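PDB 3M8N: possible glutathione S-transferase from Rhodopseudomonas palustris, which probably catalyses the conjugation of glutathione to electrophilic substrates, as glutathione S-transferases do. Local coordinates for residues Y4-M9 with V55-E59; Q10-Y16 with F198-T204; T80-P84 with A155-I160; I108-Y112 with V171-F177. All coordinates share one frame; numbering follows the deposited sequence.

Contact 1: residues Y4-M9 with V55-E59; sequences YKLYSM and VPLLE
Lys-5 and Tyr-7 pair antiparallel with Glu-59 and Leu-57, the short axes of strands 4-8 and 57-59 passing 4.9 Å apart at 161°. Tyr-7 and Leu-57 exchange two backbone hydrogen bonds, and the one from Tyr-7 N to Leu-57 O (3.0 Å) is the straighter, at 163°. A third hydrogen bond runs from Glu-59 N to Lys-5 O. On the face bearing the lysine, its side chain and that of Glu-59 run side by side; the bend at the third torsion (chi3 -61°) lays CE against the carboxylate and leaves NZ 3.4 Å from OE2 in a loose salt bridge. Arg-30 lies close to the same ammonium, so the carboxylate probably offsets some of that positive charge. With only an alanine in place of Lys-5, the carboxylate of Glu-59 would probably lose its charged mate and the aliphatic chain lying beside it. Tyr-7 brings the edge of its ring toward the same glutamate, CE2 standing 4.1 Å from Glu-59 CG with ring and carboxylate nearly coplanar, while its hydroxyl is hydrogen-bonded to Lys-49. These strands are neighbours in the mixed sheet of the thioredoxin-like N-terminal domain, and the cis peptide before Pro-56 is the cis-proline characteristic of that fold. Leu-6 and Leu-58 occupy the other face, against helices 13-24 and 69-77. There Leu-6 CD1 meets Pro-56 CB at 3.9 Å, the two side chains pointing the same way, and Leu-58 CD1 reaches Tyr-4 CB at 3.8 Å. Beyond the strand ends, Val-55 CG1 rests 3.6 Å from the backbone N of Met-9.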
# COMPACT_ATOMS: atom_id res chain seq x y z
N TYR A 4 -14.76 7.63 16.85
CA TYR A 4 -13.70 8.20 16.04
C TYR A 4 -14.18 9.39 15.32
O TYR A 4 -15.39 9.57 15.12
CB TYR A 4 -13.21 7.23 14.95
CG TYR A 4 -13.24 5.72 15.17
CD1 TYR A 4 -12.10 5.03 15.60
CD2 TYR A 4 -14.34 4.99 14.82
CE1 TYR A 4 -12.12 3.68 15.72
CE2 TYR A 4 -14.35 3.67 14.95
CZ TYR A 4 -13.24 3.02 15.39
OH TYR A 4 -13.34 1.63 15.54
N LYS A 5 -13.21 10.21 14.93
CA LYS A 5 -13.42 11.33 14.05
C LYS A 5 -12.73 11.04 12.74
O LYS A 5 -11.54 10.77 12.75
CB LYS A 5 -12.84 12.59 14.68
CG LYS A 5 -13.46 13.84 14.13
CD LYS A 5 -12.77 15.11 14.57
CE LYS A 5 -12.79 15.28 16.03
NZ LYS A 5 -12.56 16.72 16.36
N LEU A 6 -13.46 11.07 11.63
CA LEU A 6 -12.90 10.99 10.32
C LEU A 6 -12.97 12.29 9.51
O LEU A 6 -14.03 12.83 9.22
CB LEU A 6 -13.57 9.87 9.53
CG LEU A 6 -13.09 9.44 8.14
CD1 LEU A 6 -11.73 8.69 8.20
CD2 LEU A 6 -14.16 8.59 7.42
N TYR A 7 -11.80 12.74 9.07
CA TYR A 7 -11.72 13.82 8.11
C TYR A 7 -11.76 13.18 6.75
O TYR A 7 -10.96 12.30 6.45
CB TYR A 7 -10.44 14.61 8.30
CG TYR A 7 -10.32 15.31 9.65
CD1 TYR A 7 -10.59 16.67 9.78
CD2 TYR A 7 -9.90 14.61 10.80
CE1 TYR A 7 -10.47 17.29 11.01
CE2 TYR A 7 -9.76 15.21 12.00
CZ TYR A 7 -10.06 16.55 12.12
OH TYR A 7 -9.93 17.13 13.35
N SER A 8 -12.73 13.61 5.96
CA SER A 8 -13.17 12.86 4.79
C SER A 8 -13.56 13.76 3.65
O SER A 8 -14.13 14.77 3.84
CB SER A 8 -14.36 11.93 5.18
OG SER A 8 -14.96 11.29 4.10
N MSE A 9 -13.23 13.37 2.45
CA MSE A 9 -13.82 13.99 1.31
C MSE A 9 -14.86 13.08 0.70
O MSE A 9 -14.62 11.93 0.42
CB MSE A 9 -12.72 14.29 0.32
CG MSE A 9 -13.15 15.21 -0.77
SE MSE A 9 -11.67 15.55 -2.00
CE MSE A 9 -12.65 15.37 -3.65
N VAL A 55 -6.06 13.41 3.26
CA VAL A 55 -7.44 13.04 3.58
C VAL A 55 -7.67 11.65 2.92
O VAL A 55 -7.33 11.49 1.77
CB VAL A 55 -8.37 14.14 3.00
CG1 VAL A 55 -9.78 13.91 3.29
CG2 VAL A 55 -7.98 15.48 3.57
N PRO A 56 -8.24 10.63 3.63
CA PRO A 56 -8.83 10.65 4.95
C PRO A 56 -7.78 10.65 6.08
O PRO A 56 -6.64 10.27 5.86
CB PRO A 56 -9.69 9.38 4.96
CG PRO A 56 -8.90 8.40 4.13
CD PRO A 56 -8.25 9.26 3.07
N LEU A 57 -8.20 11.10 7.25
CA LEU A 57 -7.42 11.05 8.45
C LEU A 57 -8.32 10.58 9.55
O LEU A 57 -9.42 11.08 9.70
CB LEU A 57 -6.91 12.43 8.79
CG LEU A 57 -5.63 12.63 9.59
CD1 LEU A 57 -4.45 12.03 8.89
CD2 LEU A 57 -5.44 14.11 9.71
N LEU A 58 -7.84 9.60 10.31
CA LEU A 58 -8.58 9.09 11.43
C LEU A 58 -7.94 9.50 12.73
O LEU A 58 -6.89 9.05 13.05
CB LEU A 58 -8.60 7.56 11.40
CG LEU A 58 -9.46 6.81 12.38
CD1 LEU A 58 -10.83 7.08 11.99
CD2 LEU A 58 -9.16 5.32 12.37
N GLU A 59 -8.61 10.36 13.50
CA GLU A 59 -8.21 10.62 14.90
C GLU A 59 -8.53 9.48 15.79
O GLU A 59 -9.72 9.17 16.02
CB GLU A 59 -9.05 11.74 15.51
CG GLU A 59 -8.54 13.12 15.36
CD GLU A 59 -8.94 14.04 16.51
OE1 GLU A 59 -8.58 13.73 17.68
OE2 GLU A 59 -9.58 15.10 16.21

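Contact 2: residues Q10-Y16 with F198-T204; sequences QRSGNSY and FITMDWT
At the interface between the thioredoxin-like domain and the C-terminal part of the chain, Gln-10, just before helix 13-24, and Tyr-16, in its first turn, receive Met-201 and its neighbours; in glutathione S-transferases this region commonly borders the glutathione site. Met-201, a selenomethionine, lies across the tyrosine ring: its CB sits 3.8 Å above the centroid, only 10° off the normal, in a CH-pi contact. Its chain then bends at the last torsion, carrying CE over to Tyr-16 CB at 3.5 Å, with SE obliquely placed in a Met-aromatic contact. The ring's hydroxyl donates to Ile-199 O at 2.6 Å, an acceptor that lies in the ring plane at its edge, and Phe-198 CZ closes in on the same OH at 3.3 Å. Replacing Tyr-16 by a phenylalanine would probably keep the face against Met-201 but leave Ile-199 O without this donor. Gln-10, bent at its second torsion (chi2 64°), brings NE2 up to residues 198-204 and donates to Trp-203 O at 2.9 Å; the acceptor lies near the amide plane, yet the donor stands well above the carbonyl plane. Ser-12 OG caps helix 13-24 through a weak bond from Ser-15 N. Around this joint, Met-201 also touches Tyr-112 of helix 87-117, Phe-198 and Ile-199 pack on Leu-20 further along helix 13-24, and Gln-10 N bonds to Glu-33 at the end of strand 29-33.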
# COMPACT_ATOMS: atom_id res chain seq x y z
N GLN A 10 -16.02 13.64 0.44
CA GLN A 10 -17.21 12.88 0.01
C GLN A 10 -16.97 12.14 -1.31
O GLN A 10 -17.23 10.96 -1.42
CB GLN A 10 -18.45 13.81 0.01
CG GLN A 10 -19.80 13.16 -0.24
CD GLN A 10 -20.21 12.17 0.86
OE1 GLN A 10 -19.95 12.36 2.03
NE2 GLN A 10 -20.80 11.09 0.45
N ARG A 11 -16.36 12.81 -2.28
CA ARG A 11 -16.18 12.24 -3.62
C ARG A 11 -14.79 11.66 -3.81
O ARG A 11 -14.46 11.21 -4.89
CB ARG A 11 -16.52 13.28 -4.72
CG ARG A 11 -18.05 13.65 -4.84
CD ARG A 11 -18.36 14.75 -5.89
NE ARG A 11 -17.87 14.34 -7.21
CZ ARG A 11 -18.62 13.94 -8.24
NH1 ARG A 11 -19.96 13.92 -8.13
NH2 ARG A 11 -18.04 13.57 -9.39
N SER A 12 -13.98 11.64 -2.76
CA SER A 12 -12.70 10.94 -2.81
C SER A 12 -12.81 9.40 -2.64
O SER A 12 -13.45 8.93 -1.69
CB SER A 12 -11.87 11.51 -1.71
OG SER A 12 -10.80 10.69 -1.48
N GLY A 13 -12.17 8.62 -3.52
CA GLY A 13 -12.24 7.18 -3.45
C GLY A 13 -11.54 6.60 -2.23
O GLY A 13 -11.99 5.64 -1.66
N ASN A 14 -10.42 7.18 -1.84
CA ASN A 14 -9.76 6.76 -0.61
C ASN A 14 -10.56 6.96 0.63
O ASN A 14 -10.50 6.11 1.51
CB ASN A 14 -8.40 7.44 -0.45
CG ASN A 14 -7.38 6.87 -1.37
OD1 ASN A 14 -7.38 5.70 -1.63
ND2 ASN A 14 -6.53 7.71 -1.91
N SER A 15 -11.27 8.09 0.69
CA SER A 15 -12.06 8.42 1.82
C SER A 15 -13.26 7.51 1.85
O SER A 15 -13.67 7.07 2.93
CB SER A 15 -12.59 9.84 1.75
OG SER A 15 -11.68 10.83 2.17
N TYR A 16 -13.85 7.25 0.69
CA TYR A 16 -14.99 6.38 0.64
C TYR A 16 -14.68 4.96 1.11
O TYR A 16 -15.50 4.35 1.73
CB TYR A 16 -15.58 6.34 -0.75
CG TYR A 16 -16.57 5.18 -1.01
CD1 TYR A 16 -17.74 5.07 -0.28
CD2 TYR A 16 -16.33 4.24 -2.01
CE1 TYR A 16 -18.65 4.00 -0.53
CE2 TYR A 16 -17.23 3.18 -2.26
CZ TYR A 16 -18.39 3.09 -1.51
OH TYR A 16 -19.28 2.10 -1.76
N PHE A 198 -23.88 -2.20 3.21
CA PHE A 198 -23.14 -1.56 2.18
C PHE A 198 -23.71 -0.17 2.00
O PHE A 198 -24.92 0.03 2.17
CB PHE A 198 -23.23 -2.36 0.88
CG PHE A 198 -22.59 -1.66 -0.31
CD1 PHE A 198 -21.24 -1.84 -0.61
CD2 PHE A 198 -23.31 -0.81 -1.11
CE1 PHE A 198 -20.66 -1.19 -1.70
CE2 PHE A 198 -22.72 -0.18 -2.18
CZ PHE A 198 -21.39 -0.38 -2.48
N ILE A 199 -22.82 0.80 1.73
CA ILE A 199 -23.16 2.19 1.34
C ILE A 199 -22.45 2.59 0.07
O ILE A 199 -21.39 2.10 -0.26
CB ILE A 199 -22.90 3.18 2.42
CG1 ILE A 199 -21.41 3.16 2.82
CG2 ILE A 199 -23.84 2.92 3.58
CD1 ILE A 199 -20.92 4.36 3.54
N THR A 200 -23.07 3.49 -0.69
CA THR A 200 -22.48 3.94 -1.91
C THR A 200 -21.61 5.14 -1.59
O THR A 200 -21.66 5.64 -0.50
CB THR A 200 -23.54 4.39 -2.88
OG1 THR A 200 -24.21 5.50 -2.32
CG2 THR A 200 -24.51 3.29 -3.16
N MSE A 201 -20.83 5.59 -2.56
CA MSE A 201 -20.00 6.76 -2.38
C MSE A 201 -20.76 8.06 -2.18
O MSE A 201 -20.22 9.00 -1.62
CB MSE A 201 -19.02 6.81 -3.52
CG MSE A 201 -18.13 8.01 -3.49
SE MSE A 201 -16.89 7.88 -4.95
CE MSE A 201 -15.36 7.23 -4.16
N ASP A 202 -22.03 8.15 -2.57
CA ASP A 202 -22.76 9.37 -2.34
C ASP A 202 -23.60 9.44 -1.07
O ASP A 202 -24.07 10.49 -0.69
CB ASP A 202 -23.52 9.84 -3.59
CG ASP A 202 -24.32 8.75 -4.23
OD1 ASP A 202 -24.11 7.56 -3.94
OD2 ASP A 202 -25.20 9.08 -5.04
N TRP A 203 -23.73 8.33 -0.37
CA TRP A 203 -24.35 8.29 0.93
C TRP A 203 -23.62 9.19 1.92
O TRP A 203 -22.39 9.17 1.98
CB TRP A 203 -24.31 6.87 1.41
CG TRP A 203 -24.99 6.64 2.69
CD1 TRP A 203 -26.28 6.27 2.85
CD2 TRP A 203 -24.42 6.73 4.00
NE1 TRP A 203 -26.56 6.13 4.18
CE2 TRP A 203 -25.44 6.41 4.91
CE3 TRP A 203 -23.14 7.07 4.49
CZ2 TRP A 203 -25.24 6.42 6.31
CZ3 TRP A 203 -22.94 7.08 5.88
CH2 TRP A 203 -23.98 6.75 6.78
N THR A 204 -24.39 9.95 2.70
CA THR A 204 -23.82 10.92 3.68
C THR A 204 -23.93 10.52 5.15
O THR A 204 -24.96 10.00 5.58
CB THR A 204 -24.48 12.29 3.62
OG1 THR A 204 -25.88 12.10 3.79
CG2 THR A 204 -24.20 13.00 2.28

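Contact 3: residues T80-P84 with A155-I160; sequences TSLAP and AGQLTI
Ser-81 and Leu-82, in the linker between helices 69-77 and 87-117, meet the loop that leads into helix 160-169. Thr-159 is the N-cap of that helix, and its backbone N bonds to the Asp-162 carboxylate in the manner of the N-capping box of the glutathione S-transferase C-terminal domain; its own hydroxyl caps Ala-161 N weakly. The linker opens with a type I turn from Thr-80 to Ala-83, and Thr-80 OG1 additionally takes a weak bond from Leu-82 N. Next, Ser-81 O takes one partner from the opposing loop and one water. Gln-157 NE2 reaches it at 3.0 Å in a weak, strongly bent bond (123°), while the same amide nitrogen also donates to Leu-158 O. The water spans the two carbonyls, donating to Ser-81 O at 3.2 Å and to Leu-158 O at 2.9 Å. Leu-82 follows with both its ends engaged. Its carbonyl accepts from Ile-160 N at 3.3 Å, the donor lying in the carbonyl plane, and is also approached by Thr-159 CA. Its side chain, with CG anti to the carbonyl carbon (chi1 -60°), lies alongside Leu-158, CD2 to CD2 4.0 Å, whereas CD1 faces Ile-160 CG2. Ala-77 of helix 69-77 touches both Leu-82 and Ile-160. Finally Pro-84 crosses Thr-159 at about a right angle, its CD 4.1 Å from the threonine's CG2, and at the far side of the proline ring CB meets Ala-155 CB at 3.6 Å.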
# COMPACT_ATOMS: atom_id res chain seq x y z
N THR A 80 -12.20 -7.94 14.05
CA THR A 80 -13.53 -7.81 13.49
C THR A 80 -13.69 -8.89 12.49
O THR A 80 -12.77 -9.61 12.21
CB THR A 80 -13.85 -6.51 12.80
OG1 THR A 80 -13.18 -6.45 11.55
CG2 THR A 80 -13.53 -5.30 13.65
N SER A 81 -14.91 -9.04 12.00
CA SER A 81 -15.20 -10.04 10.99
C SER A 81 -14.57 -9.72 9.62
O SER A 81 -14.42 -10.61 8.84
CB SER A 81 -16.69 -10.22 10.82
OG SER A 81 -17.29 -8.96 10.62
N LEU A 82 -14.15 -8.47 9.38
CA LEU A 82 -13.33 -8.12 8.21
C LEU A 82 -11.87 -8.46 8.22
O LEU A 82 -11.18 -8.21 7.21
CB LEU A 82 -13.43 -6.66 7.93
CG LEU A 82 -14.82 -6.14 7.63
CD1 LEU A 82 -14.69 -4.62 7.46
CD2 LEU A 82 -15.34 -6.79 6.36
N ALA A 83 -11.36 -8.97 9.35
CA ALA A 83 -10.01 -9.47 9.49
C ALA A 83 -9.96 -11.00 9.46
O ALA A 83 -10.67 -11.62 10.18
CB ALA A 83 -9.34 -8.89 10.80
N PRO A 84 -9.14 -11.64 8.59
CA PRO A 84 -9.10 -13.11 8.63
C PRO A 84 -8.34 -13.67 9.82
O PRO A 84 -7.86 -12.90 10.61
CB PRO A 84 -8.38 -13.48 7.33
CG PRO A 84 -7.68 -12.32 6.96
CD PRO A 84 -8.38 -11.12 7.45
N ALA A 155 -8.68 -15.15 1.82
CA ALA A 155 -9.27 -15.92 2.92
C ALA A 155 -10.70 -16.48 2.67
O ALA A 155 -11.42 -16.84 3.62
CB ALA A 155 -9.28 -15.07 4.20
N GLY A 156 -11.12 -16.47 1.42
CA GLY A 156 -12.44 -16.90 1.05
C GLY A 156 -13.60 -16.14 1.61
O GLY A 156 -14.69 -16.67 1.64
N GLN A 157 -13.43 -14.90 2.02
CA GLN A 157 -14.50 -14.20 2.69
C GLN A 157 -14.24 -12.78 2.46
O GLN A 157 -13.15 -12.45 1.97
CB GLN A 157 -14.47 -14.45 4.20
CG GLN A 157 -13.14 -13.99 4.85
CD GLN A 157 -13.20 -13.78 6.36
OE1 GLN A 157 -13.25 -14.75 7.09
NE2 GLN A 157 -13.14 -12.50 6.83
N LEU A 158 -15.24 -11.95 2.74
CA LEU A 158 -15.12 -10.50 2.69
C LEU A 158 -14.11 -10.01 3.77
O LEU A 158 -14.25 -10.33 4.96
CB LEU A 158 -16.46 -9.83 2.88
CG LEU A 158 -16.46 -8.32 2.69
CD1 LEU A 158 -16.45 -8.03 1.29
CD2 LEU A 158 -17.68 -7.73 3.20
N THR A 159 -13.10 -9.26 3.33
CA THR A 159 -12.07 -8.71 4.19
C THR A 159 -11.89 -7.26 3.73
O THR A 159 -12.57 -6.80 2.80
CB THR A 159 -10.75 -9.49 4.17
OG1 THR A 159 -10.04 -9.26 2.98
CG2 THR A 159 -10.94 -10.94 4.28
N ILE A 160 -11.01 -6.53 4.41
CA ILE A 160 -10.67 -5.16 4.03
C ILE A 160 -9.97 -5.06 2.68
O ILE A 160 -10.00 -4.02 2.07
CB ILE A 160 -9.82 -4.38 5.15
CG1 ILE A 160 -8.73 -5.27 5.69
CG2 ILE A 160 -10.70 -3.84 6.19
CD1 ILE A 160 -7.60 -4.49 6.33
O HOH W 1 -16.54 -11.13 6.46

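Contact 4: residues I108-Y112 with V171-F177; sequences IGSAY and VADQCDF
Of residues 108-112 in helix 87-117, Ile-108 is the most engaged by the loop, spreading its branches over Ala-172 and Phe-177. With CG1 anti to the carbonyl carbon (chi1 -57°), the two branches part: CG2 meets Ala-172 CB at 4.0 Å, while CG1 approaches Phe-177 CZ at 3.8 Å. CG1 makes an off-centre CH-pi contact, 29° from the ring normal, and CD1 also lies over a face of the phenylalanine. Ala-111, one helical turn along, comes to the same ring differently, its CB lying in the ring plane at the edge, 3.9 Å from CE2. Tyr-137 of helix 129-146 adds an edge-to-face partner, and Leu-133 of that helix touches the ring too. No hydrogen bond crosses this largely apolar joint, which seats the loop between helices 160-169 and 183-193 on the long helix 87-117 inside the all-helical C-terminal domain of the glutathione S-transferase fold. Cys-175 packs against the helix, its SG 3.8 Å from Ala-111 CB and 3.7 Å from the backbone N of Tyr-112; that N already donates to Ile-108 O. The thiol also touches Cys-116, with which it has been seen to form a disulfide in this protein, although none is present here. Tyr-112 lies across Val-171: with CG anti to the backbone N (chi1 172°), its ring slants against the valine, CD1 reaching CG2 at 3.6 Å and CE1 nearing CG1. The hydroxyl at the far end of the ring bonds to the backbone carbonyl of Arg-11.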
# COMPACT_ATOMS: atom_id res chain seq x y z
N ILE A 108 -6.13 3.82 -12.02
CA ILE A 108 -7.58 4.02 -12.01
C ILE A 108 -7.95 5.17 -11.15
O ILE A 108 -8.87 5.91 -11.46
CB ILE A 108 -8.36 2.76 -11.59
CG1 ILE A 108 -8.01 1.58 -12.51
CG2 ILE A 108 -9.86 3.07 -11.49
CD1 ILE A 108 -9.01 0.46 -12.49
N GLY A 109 -7.22 5.34 -10.07
CA GLY A 109 -7.46 6.49 -9.20
C GLY A 109 -7.14 7.85 -9.79
O GLY A 109 -7.90 8.80 -9.59
N SER A 110 -6.01 7.96 -10.49
CA SER A 110 -5.68 9.19 -11.21
C SER A 110 -6.68 9.48 -12.33
O SER A 110 -7.12 10.59 -12.49
CB SER A 110 -4.26 9.20 -11.77
OG SER A 110 -3.25 8.56 -11.00
N ALA A 111 -7.02 8.45 -13.10
CA ALA A 111 -8.10 8.50 -14.10
C ALA A 111 -9.38 9.08 -13.50
O ALA A 111 -9.91 10.07 -13.99
CB ALA A 111 -8.35 7.07 -14.73
N TYR A 112 -9.83 8.49 -12.40
CA TYR A 112 -10.99 9.00 -11.66
C TYR A 112 -10.82 10.45 -11.23
O TYR A 112 -11.73 11.29 -11.32
CB TYR A 112 -11.29 8.12 -10.42
CG TYR A 112 -12.36 8.71 -9.52
CD1 TYR A 112 -13.70 8.62 -9.86
CD2 TYR A 112 -12.01 9.39 -8.36
CE1 TYR A 112 -14.67 9.18 -9.08
CE2 TYR A 112 -12.97 9.96 -7.55
CZ TYR A 112 -14.30 9.85 -7.93
OH TYR A 112 -15.26 10.42 -7.15
N VAL A 171 -15.60 2.66 -9.64
CA VAL A 171 -15.84 3.81 -10.50
C VAL A 171 -15.12 3.73 -11.85
O VAL A 171 -15.21 4.65 -12.61
CB VAL A 171 -15.44 5.15 -9.84
CG1 VAL A 171 -16.35 5.53 -8.76
CG2 VAL A 171 -14.01 5.10 -9.33
N ALA A 172 -14.42 2.65 -12.14
CA ALA A 172 -13.60 2.56 -13.33
C ALA A 172 -14.38 2.79 -14.63
O ALA A 172 -14.01 3.65 -15.38
CB ALA A 172 -12.88 1.27 -13.39
N ASP A 173 -15.45 2.05 -14.88
CA ASP A 173 -16.34 2.27 -16.04
C ASP A 173 -16.88 3.71 -16.18
O ASP A 173 -17.37 4.08 -17.23
CB ASP A 173 -17.48 1.21 -16.12
CG ASP A 173 -18.59 1.40 -15.03
OD1 ASP A 173 -18.87 0.45 -14.27
OD2 ASP A 173 -19.21 2.48 -14.91
N GLN A 174 -16.80 4.52 -15.13
CA GLN A 174 -17.20 5.90 -15.24
C GLN A 174 -16.03 6.73 -15.67
O GLN A 174 -16.18 7.90 -15.96
CB GLN A 174 -17.77 6.46 -13.93
CG GLN A 174 -19.17 5.99 -13.65
CD GLN A 174 -19.45 5.95 -12.17
OE1 GLN A 174 -19.25 6.96 -11.48
NE2 GLN A 174 -19.88 4.77 -11.65
N CYS A 175 -14.86 6.15 -15.76
CA CYS A 175 -13.72 6.98 -16.03
C CYS A 175 -12.87 6.45 -17.17
O CYS A 175 -11.66 6.55 -17.12
CB CYS A 175 -12.93 7.25 -14.72
SG CYS A 175 -11.92 5.88 -13.96
N ASP A 176 -13.52 5.87 -18.18
CA ASP A 176 -12.92 5.52 -19.46
C ASP A 176 -12.46 4.11 -19.52
O ASP A 176 -11.75 3.74 -20.45
CB ASP A 176 -11.72 6.40 -19.79
CG ASP A 176 -12.09 7.75 -20.41
OD1 ASP A 176 -13.24 8.23 -20.33
OD2 ASP A 176 -11.17 8.36 -21.00
N PHE A 177 -12.80 3.31 -18.52
CA PHE A 177 -12.52 1.90 -18.59
C PHE A 177 -13.82 1.20 -19.00
O PHE A 177 -14.91 1.62 -18.68
CB PHE A 177 -12.02 1.37 -17.24
CG PHE A 177 -10.65 1.83 -16.87
CD1 PHE A 177 -9.56 1.05 -17.12
CD2 PHE A 177 -10.46 3.01 -16.23
CE1 PHE A 177 -8.30 1.48 -16.80
CE2 PHE A 177 -9.18 3.45 -15.89
CZ PHE A 177 -8.13 2.69 -16.17

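Contact 2 is the middle member of a touching series. Toward contact 1, whose centre is about 13 Å from its own, Ser-15 OG lies 3.0 Å from Met-9 N in a probable hydrogen bond and also packs against Val-55 and Pro-56. Toward contact 4, with centres about 15 Å apart, Arg-11 O and Tyr-112 OH come within 2.5 Å, linking the N-terminal domain to helix 87-117. Contact 3 stands apart, its centre about 20 Å from that of contact 2 and about 26 Å from that of contact 4. In related transferases glutathione binds beside the cis-proline of contact 1 and the helix start of contact 2, so the site probably lies there here too.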